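PDB 6GZW: Dye type peroxidase A from Streptomyces lividans 1326, which probably uses a haem b group to reduce hydrogen peroxide while oxidising dyes and other substrates, as dye-decolourising peroxidases do. Local coordinates for residues L278-P281 / I282-A286; V334-Q337 / R338-R342; D344-S347 / Q348-H352. One frame throughout, in Å; residues are numbered along the deposited sequence.

All three interactions are local and reach the same haem. Interaction 1 is a turn that leads into helix 285-288, whose first residue, H285, is the iron's protein ligand; L278 and I282 lie towards the surface. Interaction 2 is regular helix, with buried V336, Q337 and L340 on the haem side and R338 exposed. Interaction 3 joins that helix to strand 350-360 and puts L346 and I350 against pyrrole B and its vinyl group. The chemistry shifts from metal coordination in 282-286 to mostly apolar haem packing in 334-342, and similar packing from a water-braced turn in 344-352. H285 ND1 bonds D344 OD2, tying 1 to 3; S347 OG bonds L340 O, tying 3 to 2.

Interaction 1 (L278-P281 / I282-A286); sequences LVVP and INAHA. With HEM (protoporphyrin IX containing Fe), chain C.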
loop_
_atom_site.group_PDB
_atom_site.type_symbol
_atom_site.label_atom_id
_atom_site.label_comp_id
_atom_site.label_asym_id
_atom_site.label_seq_id
_atom_site.Cartn_x
_atom_site.Cartn_y
_atom_site.Cartn_z
ATOM N N LEU A 278 0.043 -20.755 -35.485
ATOM C CA LEU A 278 -1.025 -20.017 -34.791
ATOM C C LEU A 278 -0.585 -18.613 -34.343
ATOM O O LEU A 278 0.496 -18.437 -33.799
ATOM C CB LEU A 278 -1.538 -20.814 -33.595
ATOM C CG LEU A 278 -2.358 -22.065 -33.944
ATOM C CD1 LEU A 278 -2.519 -22.942 -32.710
ATOM C CD2 LEU A 278 -3.718 -21.669 -34.527
ATOM N N VAL A 279 -1.433 -17.611 -34.604
ATOM C CA VAL A 279 -1.126 -16.225 -34.207
ATOM C C VAL A 279 -1.243 -16.083 -32.674
ATOM O O VAL A 279 -0.391 -15.442 -32.051
ATOM C CB VAL A 279 -2.017 -15.202 -34.946
ATOM C CG1 VAL A 279 -1.766 -13.785 -34.454
ATOM C CG2 VAL A 279 -1.763 -15.262 -36.460
ATOM N N VAL A 280 -2.277 -16.688 -32.082
ATOM C CA VAL A 280 -2.371 -16.785 -30.612
ATOM C C VAL A 280 -1.762 -18.130 -30.252
ATOM O O VAL A 280 -2.338 -19.165 -30.597
ATOM C CB VAL A 280 -3.815 -16.718 -30.114
ATOM C CG1 VAL A 280 -3.860 -16.932 -28.611
ATOM C CG2 VAL A 280 -4.436 -15.379 -30.456
ATOM N N PRO A 281 -0.585 -18.157 -29.601
ATOM C CA PRO A 281 0.063 -19.453 -29.402
ATOM C C PRO A 281 -0.788 -20.508 -28.704
ATOM O O PRO A 281 -1.697 -20.178 -27.945
ATOM C CB PRO A 281 1.311 -19.116 -28.591
ATOM C CG PRO A 281 1.615 -17.710 -28.980
ATOM C CD PRO A 281 0.282 -17.049 -29.170
ATOM N N ILE A 282 -0.503 -21.774 -29.004
ATOM C CA ILE A 282 -1.241 -22.919 -28.446
ATOM C C ILE A 282 -1.236 -22.988 -26.922
ATOM O O ILE A 282 -2.156 -23.529 -26.322
ATOM C CB ILE A 282 -0.702 -24.259 -29.043
ATOM C CG1 ILE A 282 -1.683 -25.420 -28.814
ATOM C CG2 ILE A 282 0.688 -24.614 -28.501
ATOM C CD1 ILE A 282 -2.952 -25.300 -29.602
ATOM N N ASN A 283 -0.166 -22.472 -26.311
ATOM C CA ASN A 283 -0.016 -22.470 -24.849
ATOM C C ASN A 283 -0.166 -21.066 -24.266
ATOM O O ASN A 283 0.251 -20.854 -23.123
ATOM C CB ASN A 283 1.332 -23.071 -24.432
ATOM C CG ASN A 283 2.538 -22.292 -24.981
ATOM O OD1 ASN A 283 2.402 -21.416 -25.837
ATOM N ND2 ASN A 283 3.730 -22.598 -24.456
ATOM N N ALA A 284 -0.750 -20.123 -25.015
ATOM C CA ALA A 284 -0.940 -18.752 -24.507
ATOM C C ALA A 284 -1.949 -18.763 -23.370
ATOM O O ALA A 284 -3.004 -19.358 -23.473
ATOM C CB ALA A 284 -1.418 -17.825 -25.601
ATOM N N HIS A 285 -1.651 -18.034 -22.299
ATOM C CA HIS A 285 -2.525 -17.979 -21.113
ATOM C C HIS A 285 -3.976 -17.598 -21.423
ATOM O O HIS A 285 -4.918 -18.238 -20.940
ATOM C CB HIS A 285 -1.911 -16.975 -20.144
ATOM C CG HIS A 285 -2.640 -16.869 -18.852
ATOM N ND1 HIS A 285 -2.491 -17.789 -17.839
ATOM C CD2 HIS A 285 -3.531 -15.954 -18.424
ATOM C CE1 HIS A 285 -3.259 -17.429 -16.819
ATOM N NE2 HIS A 285 -3.902 -16.318 -17.157
ATOM N N ALA A 286 -4.148 -16.558 -22.217
ATOM C CA ALA A 286 -5.491 -16.074 -22.570
ATOM C C ALA A 286 -6.204 -16.922 -23.632
ATOM O O ALA A 286 -7.391 -16.659 -23.943
ATOM C CB ALA A 286 -5.473 -14.592 -22.954
HETATM C CHA HEM C . -6.986 -13.907 -18.358
HETATM C CHB HEM C . -2.749 -12.626 -16.397
HETATM C CHC HEM C . -3.206 -16.255 -13.201
HETATM C CHD HEM C . -7.417 -17.512 -15.161
HETATM C C1A HEM C . -5.808 -13.251 -18.109
HETATM C C2A HEM C . -5.303 -12.172 -18.892
HETATM C C3A HEM C . -4.116 -11.826 -18.334
HETATM C C4A HEM C . -3.881 -12.690 -17.215
HETATM C CMA HEM C . -3.184 -10.716 -18.757
HETATM C CAA HEM C . -5.946 -11.538 -20.119
HETATM C CBA HEM C . -6.885 -10.365 -19.881
HETATM C CGA HEM C . -8.140 -10.796 -19.200
HETATM O O1A HEM C . -9.117 -11.287 -19.826
HETATM O O2A HEM C . -8.231 -10.690 -17.943
HETATM C C1B HEM C . -2.518 -13.505 -15.323
HETATM C C2B HEM C . -1.402 -13.416 -14.441
HETATM C C3B HEM C . -1.493 -14.424 -13.534
HETATM C C4B HEM C . -2.750 -15.154 -13.884
HETATM C CMB HEM C . -0.293 -12.412 -14.538
HETATM C CAB HEM C . -0.646 -14.724 -12.360
HETATM C CBB HEM C . 0.074 -13.823 -11.713
HETATM C C1C HEM C . -4.362 -16.953 -13.474
HETATM C C2C HEM C . -4.808 -18.090 -12.751
HETATM C C3C HEM C . -6.010 -18.461 -13.327
HETATM C C4C HEM C . -6.295 -17.513 -14.375
HETATM C CMC HEM C . -4.118 -18.789 -11.621
HETATM C CAC HEM C . -6.894 -19.614 -13.029
HETATM C CBC HEM C . -6.557 -20.770 -12.437
HETATM C C1D HEM C . -7.623 -16.549 -16.157
HETATM C C2D HEM C . -8.881 -16.554 -16.927
HETATM C C3D HEM C . -8.771 -15.555 -17.825
HETATM C C4D HEM C . -7.430 -14.950 -17.578
HETATM C CMD HEM C . -10.082 -17.473 -16.728
HETATM C CAD HEM C . -9.820 -15.168 -18.855
HETATM C CBD HEM C . -9.736 -16.027 -20.121
HETATM C CGD HEM C . -10.828 -15.662 -21.077
HETATM O O1D HEM C . -10.616 -14.829 -22.004
HETATM O O2D HEM C . -11.956 -16.174 -20.927
HETATM N NA HEM C . -4.886 -13.628 -17.144
HETATM N NB HEM C . -3.262 -14.558 -14.966
HETATM N NC HEM C . -5.223 -16.654 -14.476
HETATM N ND HEM C . -6.747 -15.645 -16.630
HETATM FE FE HEM C . -5.051 -15.136 -15.850
HETATM O O HOH W 1 -5.961 -13.963 -14.536
#
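P281 and A284 close a type I beta turn (A284 N to P281 O, 3.1 Å) that delivers the very next residue, H285, to the haem iron. P281 O also accepts from R287 NE, and R287 NH2 bonds V280 O, so one guanidinium grips the carbonyl that opens the turn and the one just before it. The A284 methyl packs back on the residues before the turn and at its start: it sits 4.0 Å from both V280 CG1 and P281 CD, against the proline ring. Farther out, the ends of L278 and I282 meet methyl to methyl, CD1 to CD1 at 3.9 Å, the two side chains crossing at a slant. A284 is the N-cap of helix 285-288, so the turn hands the chain straight to H285. The H285 ring stands off opposite its own backbone N (chi1 -176°), which carries NE2 to 2.1 Å from the haem iron. CD2 leans over HEM NA and CE1 over HEM NC, lining the imidazole up with that pair of pyrrole nitrogens. On the other side of the iron, water 1 sits 2.0 Å from FE. H285 ND1 bonds D344 OD2, which should fix the rotation of the ring. A histidine ligand backed by an aspartate is the proximal haem site of dye-decolourising peroxidases.

Interaction 2 (V334-Q337 / R338-R342); sequences VPVQ and RKLDR. With HEM (protoporphyrin IX containing Fe), chain C.
The flat haem meets the helix at pyrrole C: L340 CD1 stands almost directly above C3C at 3.8 Å, on the histidine side, while V336 CG1 and Q337 OE1 reach the substituents at the rim. V336 CG1 packs 3.8 Å from the vinyl carbon CAC, and the Q337 amide brings OE1 to 3.6 Å from the ring methyl CMC. The R338 guanidinium is met obliquely by V334 CG1, the two side chains running side by side in the same direction. The backbone beneath is regular alpha helix. R338 N bonds V334 O at 2.9 Å, and L340 N bonds V336 O at 2.8 Å. One turn apart, V336 CG1 and L340 CG touch at 4.1 Å, giving a continuous apolar patch that faces the porphyrin. Q337 takes a different route. The bend at chi2 (57°) turns its amide across L340 at about a right angle and brings OE1 to 3.6 Å from L340 CD1. L340 also packs against H285, the iron ligand, with CD1 near CE1 of the imidazole. Off this haem-facing side the polar ends look elsewhere: K339 NZ bonds N294 OD1, while the two D341 carboxylate oxygens are held by S113 and S114. Helix 333-343 thus forms a wall of the proximal haem pocket, beside the axial histidine.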
loop_
_atom_site.group_PDB
_atom_site.type_symbol
_atom_site.label_atom_id
_atom_site.label_comp_id
_atom_site.label_asym_id
_atom_site.label_seq_id
_atom_site.Cartn_x
_atom_site.Cartn_y
_atom_site.Cartn_z
ATOM N N VAL A 334 -10.177 -25.054 -10.264
ATOM C CA VAL A 334 -9.459 -26.322 -10.204
ATOM C C VAL A 334 -9.097 -26.874 -11.603
ATOM O O VAL A 334 -7.928 -27.092 -11.877
ATOM C CB VAL A 334 -10.174 -27.348 -9.310
ATOM C CG1 VAL A 334 -9.492 -28.717 -9.394
ATOM C CG2 VAL A 334 -10.156 -26.843 -7.877
ATOM N N PRO A 335 -10.094 -27.073 -12.473
ATOM C CA PRO A 335 -9.740 -27.599 -13.817
ATOM C C PRO A 335 -8.875 -26.667 -14.664
ATOM O O PRO A 335 -8.028 -27.138 -15.414
ATOM C CB PRO A 335 -11.102 -27.863 -14.472
ATOM C CG PRO A 335 -12.076 -27.029 -13.706
ATOM C CD PRO A 335 -11.547 -26.960 -12.294
ATOM N N VAL A 336 -9.030 -25.358 -14.501
ATOM C CA VAL A 336 -8.222 -24.408 -15.247
ATOM C C VAL A 336 -6.788 -24.502 -14.728
ATOM O O VAL A 336 -5.856 -24.625 -15.518
ATOM C CB VAL A 336 -8.785 -22.979 -15.173
ATOM C CG1 VAL A 336 -7.853 -22.001 -15.865
ATOM C CG2 VAL A 336 -10.183 -22.919 -15.792
ATOM N N GLN A 337 -6.591 -24.452 -13.413
ATOM C CA GLN A 337 -5.235 -24.586 -12.872
ATOM C C GLN A 337 -4.572 -25.925 -13.205
ATOM O O GLN A 337 -3.360 -25.958 -13.451
ATOM C CB GLN A 337 -5.186 -24.282 -11.352
ATOM C CG GLN A 337 -3.791 -24.218 -10.728
ATOM C CD GLN A 337 -2.846 -23.203 -11.384
ATOM O OE1 GLN A 337 -3.288 -22.243 -12.018
ATOM N NE2 GLN A 337 -1.542 -23.409 -11.219
ATOM N N ARG A 338 -5.352 -27.014 -13.264
ATOM C CA ARG A 338 -4.778 -28.312 -13.693
ATOM C C ARG A 338 -4.171 -28.157 -15.073
ATOM O O ARG A 338 -3.081 -28.663 -15.334
ATOM C CB ARG A 338 -5.832 -29.398 -13.730
ATOM C CG ARG A 338 -6.201 -29.968 -12.381
ATOM C CD ARG A 338 -7.051 -31.220 -12.593
ATOM N NE ARG A 338 -7.497 -31.837 -11.344
ATOM C CZ ARG A 338 -6.718 -32.529 -10.519
ATOM N NH1 ARG A 338 -5.413 -32.681 -10.757
ATOM N NH2 ARG A 338 -7.240 -33.073 -9.420
ATOM N N LYS A 339 -4.889 -27.449 -15.945
ATOM C CA LYS A 339 -4.407 -27.170 -17.292
ATOM C C LYS A 339 -3.234 -26.213 -17.314
ATOM O O LYS A 339 -2.309 -26.395 -18.104
ATOM C CB LYS A 339 -5.496 -26.546 -18.127
ATOM C CG LYS A 339 -5.073 -26.293 -19.564
ATOM C CD LYS A 339 -6.274 -26.196 -20.464
ATOM C CE LYS A 339 -6.893 -27.559 -20.687
ATOM N NZ LYS A 339 -8.196 -27.367 -21.356
ATOM N N LEU A 340 -3.279 -25.163 -16.484
ATOM C CA LEU A 340 -2.163 -24.198 -16.497
ATOM C C LEU A 340 -0.851 -24.755 -15.956
ATOM O O LEU A 340 0.253 -24.351 -16.398
ATOM C CB LEU A 340 -2.515 -22.941 -15.697
ATOM C CG LEU A 340 -3.787 -22.177 -16.040
ATOM C CD1 LEU A 340 -3.805 -20.872 -15.276
ATOM C CD2 LEU A 340 -3.951 -21.956 -17.534
ATOM N N ASP A 341 -0.983 -25.648 -14.977
ATOM C CA ASP A 341 0.114 -26.109 -14.114
ATOM C C ASP A 341 1.445 -26.251 -14.868
ATOM O O ASP A 341 2.414 -25.517 -14.589
ATOM C CB ASP A 341 -0.325 -27.409 -13.421
ATOM C CG ASP A 341 0.715 -27.955 -12.489
ATOM O OD1 ASP A 341 1.232 -27.185 -11.668
ATOM O OD2 ASP A 341 1.017 -29.169 -12.566
ATOM N N ARG A 342 1.459 -27.149 -15.859
ATOM C CA ARG A 342 2.577 -27.300 -16.811
ATOM C C ARG A 342 2.289 -26.759 -18.220
ATOM O O ARG A 342 3.237 -26.441 -18.968
ATOM C CB ARG A 342 2.953 -28.795 -16.933
ATOM C CG ARG A 342 3.489 -29.428 -15.649
ATOM C CD ARG A 342 4.194 -30.759 -15.912
ATOM N NE ARG A 342 3.281 -31.884 -16.144
ATOM C CZ ARG A 342 2.947 -32.837 -15.257
ATOM N NH1 ARG A 342 3.424 -32.864 -14.004
ATOM N NH2 ARG A 342 2.098 -33.807 -15.641
HETATM C CHA HEM C . -6.986 -13.907 -18.358
HETATM C CHB HEM C . -2.749 -12.626 -16.397
HETATM C CHC HEM C . -3.206 -16.255 -13.201
HETATM C CHD HEM C . -7.417 -17.512 -15.161
HETATM C C1A HEM C . -5.808 -13.251 -18.109
HETATM C C2A HEM C . -5.303 -12.172 -18.892
HETATM C C3A HEM C . -4.116 -11.826 -18.334
HETATM C C4A HEM C . -3.881 -12.690 -17.215
HETATM C CMA HEM C . -3.184 -10.716 -18.757
HETATM C CAA HEM C . -5.946 -11.538 -20.119
HETATM C CBA HEM C . -6.885 -10.365 -19.881
HETATM C CGA HEM C . -8.140 -10.796 -19.200
HETATM O O1A HEM C . -9.117 -11.287 -19.826
HETATM O O2A HEM C . -8.231 -10.690 -17.943
HETATM C C1B HEM C . -2.518 -13.505 -15.323
HETATM C C2B HEM C . -1.402 -13.416 -14.441
HETATM C C3B HEM C . -1.493 -14.424 -13.534
HETATM C C4B HEM C . -2.750 -15.154 -13.884
HETATM C CMB HEM C . -0.293 -12.412 -14.538
HETATM C CAB HEM C . -0.646 -14.724 -12.360
HETATM C CBB HEM C . 0.074 -13.823 -11.713
HETATM C C1C HEM C . -4.362 -16.953 -13.474
HETATM C C2C HEM C . -4.808 -18.090 -12.751
HETATM C C3C HEM C . -6.010 -18.461 -13.327
HETATM C C4C HEM C . -6.295 -17.513 -14.375
HETATM C CMC HEM C . -4.118 -18.789 -11.621
HETATM C CAC HEM C . -6.894 -19.614 -13.029
HETATM C CBC HEM C . -6.557 -20.770 -12.437
HETATM C C1D HEM C . -7.623 -16.549 -16.157
HETATM C C2D HEM C . -8.881 -16.554 -16.927
HETATM C C3D HEM C . -8.771 -15.555 -17.825
HETATM C C4D HEM C . -7.430 -14.950 -17.578
HETATM C CMD HEM C . -10.082 -17.473 -16.728
HETATM C CAD HEM C . -9.820 -15.168 -18.855
HETATM C CBD HEM C . -9.736 -16.027 -20.121
HETATM C CGD HEM C . -10.828 -15.662 -21.077
HETATM O O1D HEM C . -10.616 -14.829 -22.004
HETATM O O2D HEM C . -11.956 -16.174 -20.927
HETATM N NA HEM C . -4.886 -13.628 -17.144
HETATM N NB HEM C . -3.262 -14.558 -14.966
HETATM N NC HEM C . -5.223 -16.654 -14.476
HETATM N ND HEM C . -6.747 -15.645 -16.630
HETATM FE FE HEM C . -5.051 -15.136 -15.850
HETATM O O HOH W 1 -5.961 -13.963 -14.536
#

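Interaction 3 (D344-S347 / Q348-H352); sequences DALS and QFIRH. With HEM (protoporphyrin IX containing Fe), chain C.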
loop_
_atom_site.group_PDB
_atom_site.type_symbol
_atom_site.label_atom_id
_atom_site.label_comp_id
_atom_site.label_asym_id
_atom_site.label_seq_id
_atom_site.Cartn_x
_atom_site.Cartn_y
_atom_site.Cartn_z
ATOM N N ASP A 344 0.754 -23.929 -19.335
ATOM C CA ASP A 344 0.645 -22.495 -19.595
ATOM C C ASP A 344 2.033 -21.899 -19.830
ATOM O O ASP A 344 2.944 -22.112 -19.039
ATOM C CB ASP A 344 0.001 -21.851 -18.360
ATOM C CG ASP A 344 -0.351 -20.399 -18.550
ATOM O OD1 ASP A 344 -0.079 -19.791 -19.614
ATOM O OD2 ASP A 344 -0.944 -19.848 -17.592
ATOM N N ALA A 345 2.203 -21.151 -20.919
ATOM C CA ALA A 345 3.442 -20.392 -21.126
ATOM C C ALA A 345 3.762 -19.494 -19.929
ATOM O O ALA A 345 4.938 -19.293 -19.613
ATOM C CB ALA A 345 3.364 -19.566 -22.389
ATOM N N LEU A 346 2.730 -18.990 -19.251
ATOM C CA LEU A 346 2.955 -18.061 -18.117
ATOM C C LEU A 346 3.587 -18.738 -16.906
ATOM O O LEU A 346 4.215 -18.064 -16.092
ATOM C CB LEU A 346 1.640 -17.419 -17.709
ATOM C CG LEU A 346 1.648 -16.420 -16.547
ATOM C CD1 LEU A 346 2.494 -15.230 -16.920
ATOM C CD2 LEU A 346 0.235 -16.025 -16.134
ATOM N N SER A 347 3.415 -20.042 -16.745
ATOM C CA SER A 347 3.820 -20.746 -15.521
ATOM C C SER A 347 5.296 -20.590 -15.177
ATOM O O SER A 347 5.655 -20.552 -14.029
ATOM C CB SER A 347 3.409 -22.238 -15.606
ATOM O OG SER A 347 1.993 -22.336 -15.507
ATOM N N GLN A 348 6.126 -20.474 -16.199
ATOM C CA GLN A 348 7.559 -20.300 -16.056
ATOM C C GLN A 348 7.914 -19.013 -15.288
ATOM O O GLN A 348 9.005 -18.897 -14.726
ATOM C CB GLN A 348 8.164 -20.294 -17.468
ATOM C CG GLN A 348 9.572 -19.785 -17.589
ATOM C CD GLN A 348 10.216 -20.110 -18.916
ATOM O OE1 GLN A 348 9.568 -20.576 -19.842
ATOM N NE2 GLN A 348 11.496 -19.861 -19.003
ATOM N N PHE A 349 7.012 -18.036 -15.350
ATOM C CA PHE A 349 7.299 -16.663 -14.861
ATOM C C PHE A 349 6.551 -16.291 -13.609
ATOM O O PHE A 349 6.582 -15.120 -13.198
ATOM C CB PHE A 349 6.981 -15.676 -15.972
ATOM C CG PHE A 349 7.792 -15.937 -17.193
ATOM C CD1 PHE A 349 9.145 -15.610 -17.218
ATOM C CD2 PHE A 349 7.225 -16.555 -18.291
ATOM C CE1 PHE A 349 9.916 -15.929 -18.326
ATOM C CE2 PHE A 349 7.978 -16.860 -19.395
ATOM C CZ PHE A 349 9.330 -16.557 -19.413
ATOM N N ILE A 350 5.891 -17.280 -13.006
ATOM C CA ILE A 350 5.169 -17.081 -11.776
ATOM C C ILE A 350 5.431 -18.219 -10.760
ATOM O O ILE A 350 5.896 -19.312 -11.108
ATOM C CB ILE A 350 3.663 -16.920 -12.021
ATOM C CG1 ILE A 350 3.061 -18.200 -12.642
ATOM C CG2 ILE A 350 3.357 -15.677 -12.859
ATOM C CD1 ILE A 350 1.556 -18.197 -12.699
ATOM N N ARG A 351 5.149 -17.953 -9.485
ATOM C CA ARG A 351 5.271 -19.005 -8.472
ATOM C C ARG A 351 4.157 -18.878 -7.451
ATOM O O ARG A 351 4.036 -17.840 -6.778
ATOM C CB ARG A 351 6.654 -18.953 -7.808
ATOM C CG ARG A 351 7.154 -20.334 -7.428
ATOM C CD ARG A 351 8.654 -20.351 -7.126
ATOM N NE ARG A 351 8.833 -20.031 -5.729
ATOM C CZ ARG A 351 9.515 -20.730 -4.833
ATOM N NH1 ARG A 351 10.195 -21.844 -5.142
ATOM N NH2 ARG A 351 9.573 -20.241 -3.603
ATOM N N HIS A 352 3.307 -19.898 -7.377
ATOM C CA HIS A 352 2.216 -19.893 -6.412
ATOM C C HIS A 352 2.790 -20.203 -5.020
ATOM O O HIS A 352 3.339 -21.300 -4.756
ATOM C CB HIS A 352 1.169 -20.936 -6.760
ATOM C CG HIS A 352 0.358 -20.632 -7.980
ATOM N ND1 HIS A 352 -1.012 -20.460 -7.939
ATOM C CD2 HIS A 352 0.710 -20.534 -9.285
ATOM C CE1 HIS A 352 -1.463 -20.241 -9.166
ATOM N NE2 HIS A 352 -0.442 -20.296 -10.002
HETATM C CHA HEM C . -6.986 -13.907 -18.358
HETATM C CHB HEM C . -2.749 -12.626 -16.397
HETATM C CHC HEM C . -3.206 -16.255 -13.201
HETATM C CHD HEM C . -7.417 -17.512 -15.161
HETATM C C1A HEM C . -5.808 -13.251 -18.109
HETATM C C2A HEM C . -5.303 -12.172 -18.892
HETATM C C3A HEM C . -4.116 -11.826 -18.334
HETATM C C4A HEM C . -3.881 -12.690 -17.215
HETATM C CMA HEM C . -3.184 -10.716 -18.757
HETATM C CAA HEM C . -5.946 -11.538 -20.119
HETATM C CBA HEM C . -6.885 -10.365 -19.881
HETATM C CGA HEM C . -8.140 -10.796 -19.200
HETATM O O1A HEM C . -9.117 -11.287 -19.826
HETATM O O2A HEM C . -8.231 -10.690 -17.943
HETATM C C1B HEM C . -2.518 -13.505 -15.323
HETATM C C2B HEM C . -1.402 -13.416 -14.441
HETATM C C3B HEM C . -1.493 -14.424 -13.534
HETATM C C4B HEM C . -2.750 -15.154 -13.884
HETATM C CMB HEM C . -0.293 -12.412 -14.538
HETATM C CAB HEM C . -0.646 -14.724 -12.360
HETATM C CBB HEM C . 0.074 -13.823 -11.713
HETATM C C1C HEM C . -4.362 -16.953 -13.474
HETATM C C2C HEM C . -4.808 -18.090 -12.751
HETATM C C3C HEM C . -6.010 -18.461 -13.327
HETATM C C4C HEM C . -6.295 -17.513 -14.375
HETATM C CMC HEM C . -4.118 -18.789 -11.621
HETATM C CAC HEM C . -6.894 -19.614 -13.029
HETATM C CBC HEM C . -6.557 -20.770 -12.437
HETATM C C1D HEM C . -7.623 -16.549 -16.157
HETATM C C2D HEM C . -8.881 -16.554 -16.927
HETATM C C3D HEM C . -8.771 -15.555 -17.825
HETATM C C4D HEM C . -7.430 -14.950 -17.578
HETATM C CMD HEM C . -10.082 -17.473 -16.728
HETATM C CAD HEM C . -9.820 -15.168 -18.855
HETATM C CBD HEM C . -9.736 -16.027 -20.121
HETATM C CGD HEM C . -10.828 -15.662 -21.077
HETATM O O1D HEM C . -10.616 -14.829 -22.004
HETATM O O2D HEM C . -11.956 -16.174 -20.927
HETATM N NA HEM C . -4.886 -13.628 -17.144
HETATM N NB HEM C . -3.262 -14.558 -14.966
HETATM N NC HEM C . -5.223 -16.654 -14.476
HETATM N ND HEM C . -6.747 -15.645 -16.630
HETATM FE FE HEM C . -5.051 -15.136 -15.850
HETATM O O HOH W 2 5.799 -22.331 -18.732
HETATM O O HOH W 3 6.931 -19.860 -21.306
HETATM O O HOH W 1 -5.961 -13.963 -14.536
#
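A 3-10 turn leads the chain into strand 350-360: F349 N bonds L346 O at 2.9 Å. I350 N follows with a long, weak bond to S347 O. Just upstream is an Asx turn, in which D344 OD1 accepts from L346 N at 2.9 Å, the donor coming from above the carboxylate plane. S347 OG bonds L340 O and so ties the turn back to helix 333-343. Water 3 donates to A345 O and Q348 OE1, and water 2 donates to D344 O while taking a weak bond from Q348 N. Q348 CG rests over the centre of the F349 ring. Strand 350-360 belongs to the antiparallel sheet of the dimeric alpha-beta barrel family, and here it runs past the haem. With L346 CG anti to the backbone N (chi1 180°) and chi2 at 63°, CD2 comes over the outer C2B-C3B bond of pyrrole B, 3.5 Å from HEM C3B. I350 crosses L346 at roughly a right angle, its CG2 4.1 Å from L346 CG and 3.9 Å from the vinyl carbon HEM CBB. An alanine here lacks CG2, which would probably leave a gap between L346 and the vinyl group and let that vinyl turn more easily. Farther along the strand, H352 brings the edge of its ring up to the haem, CE1 lying 3.9 Å from HEM CMC, while its ND1 is bonded to R224 NE.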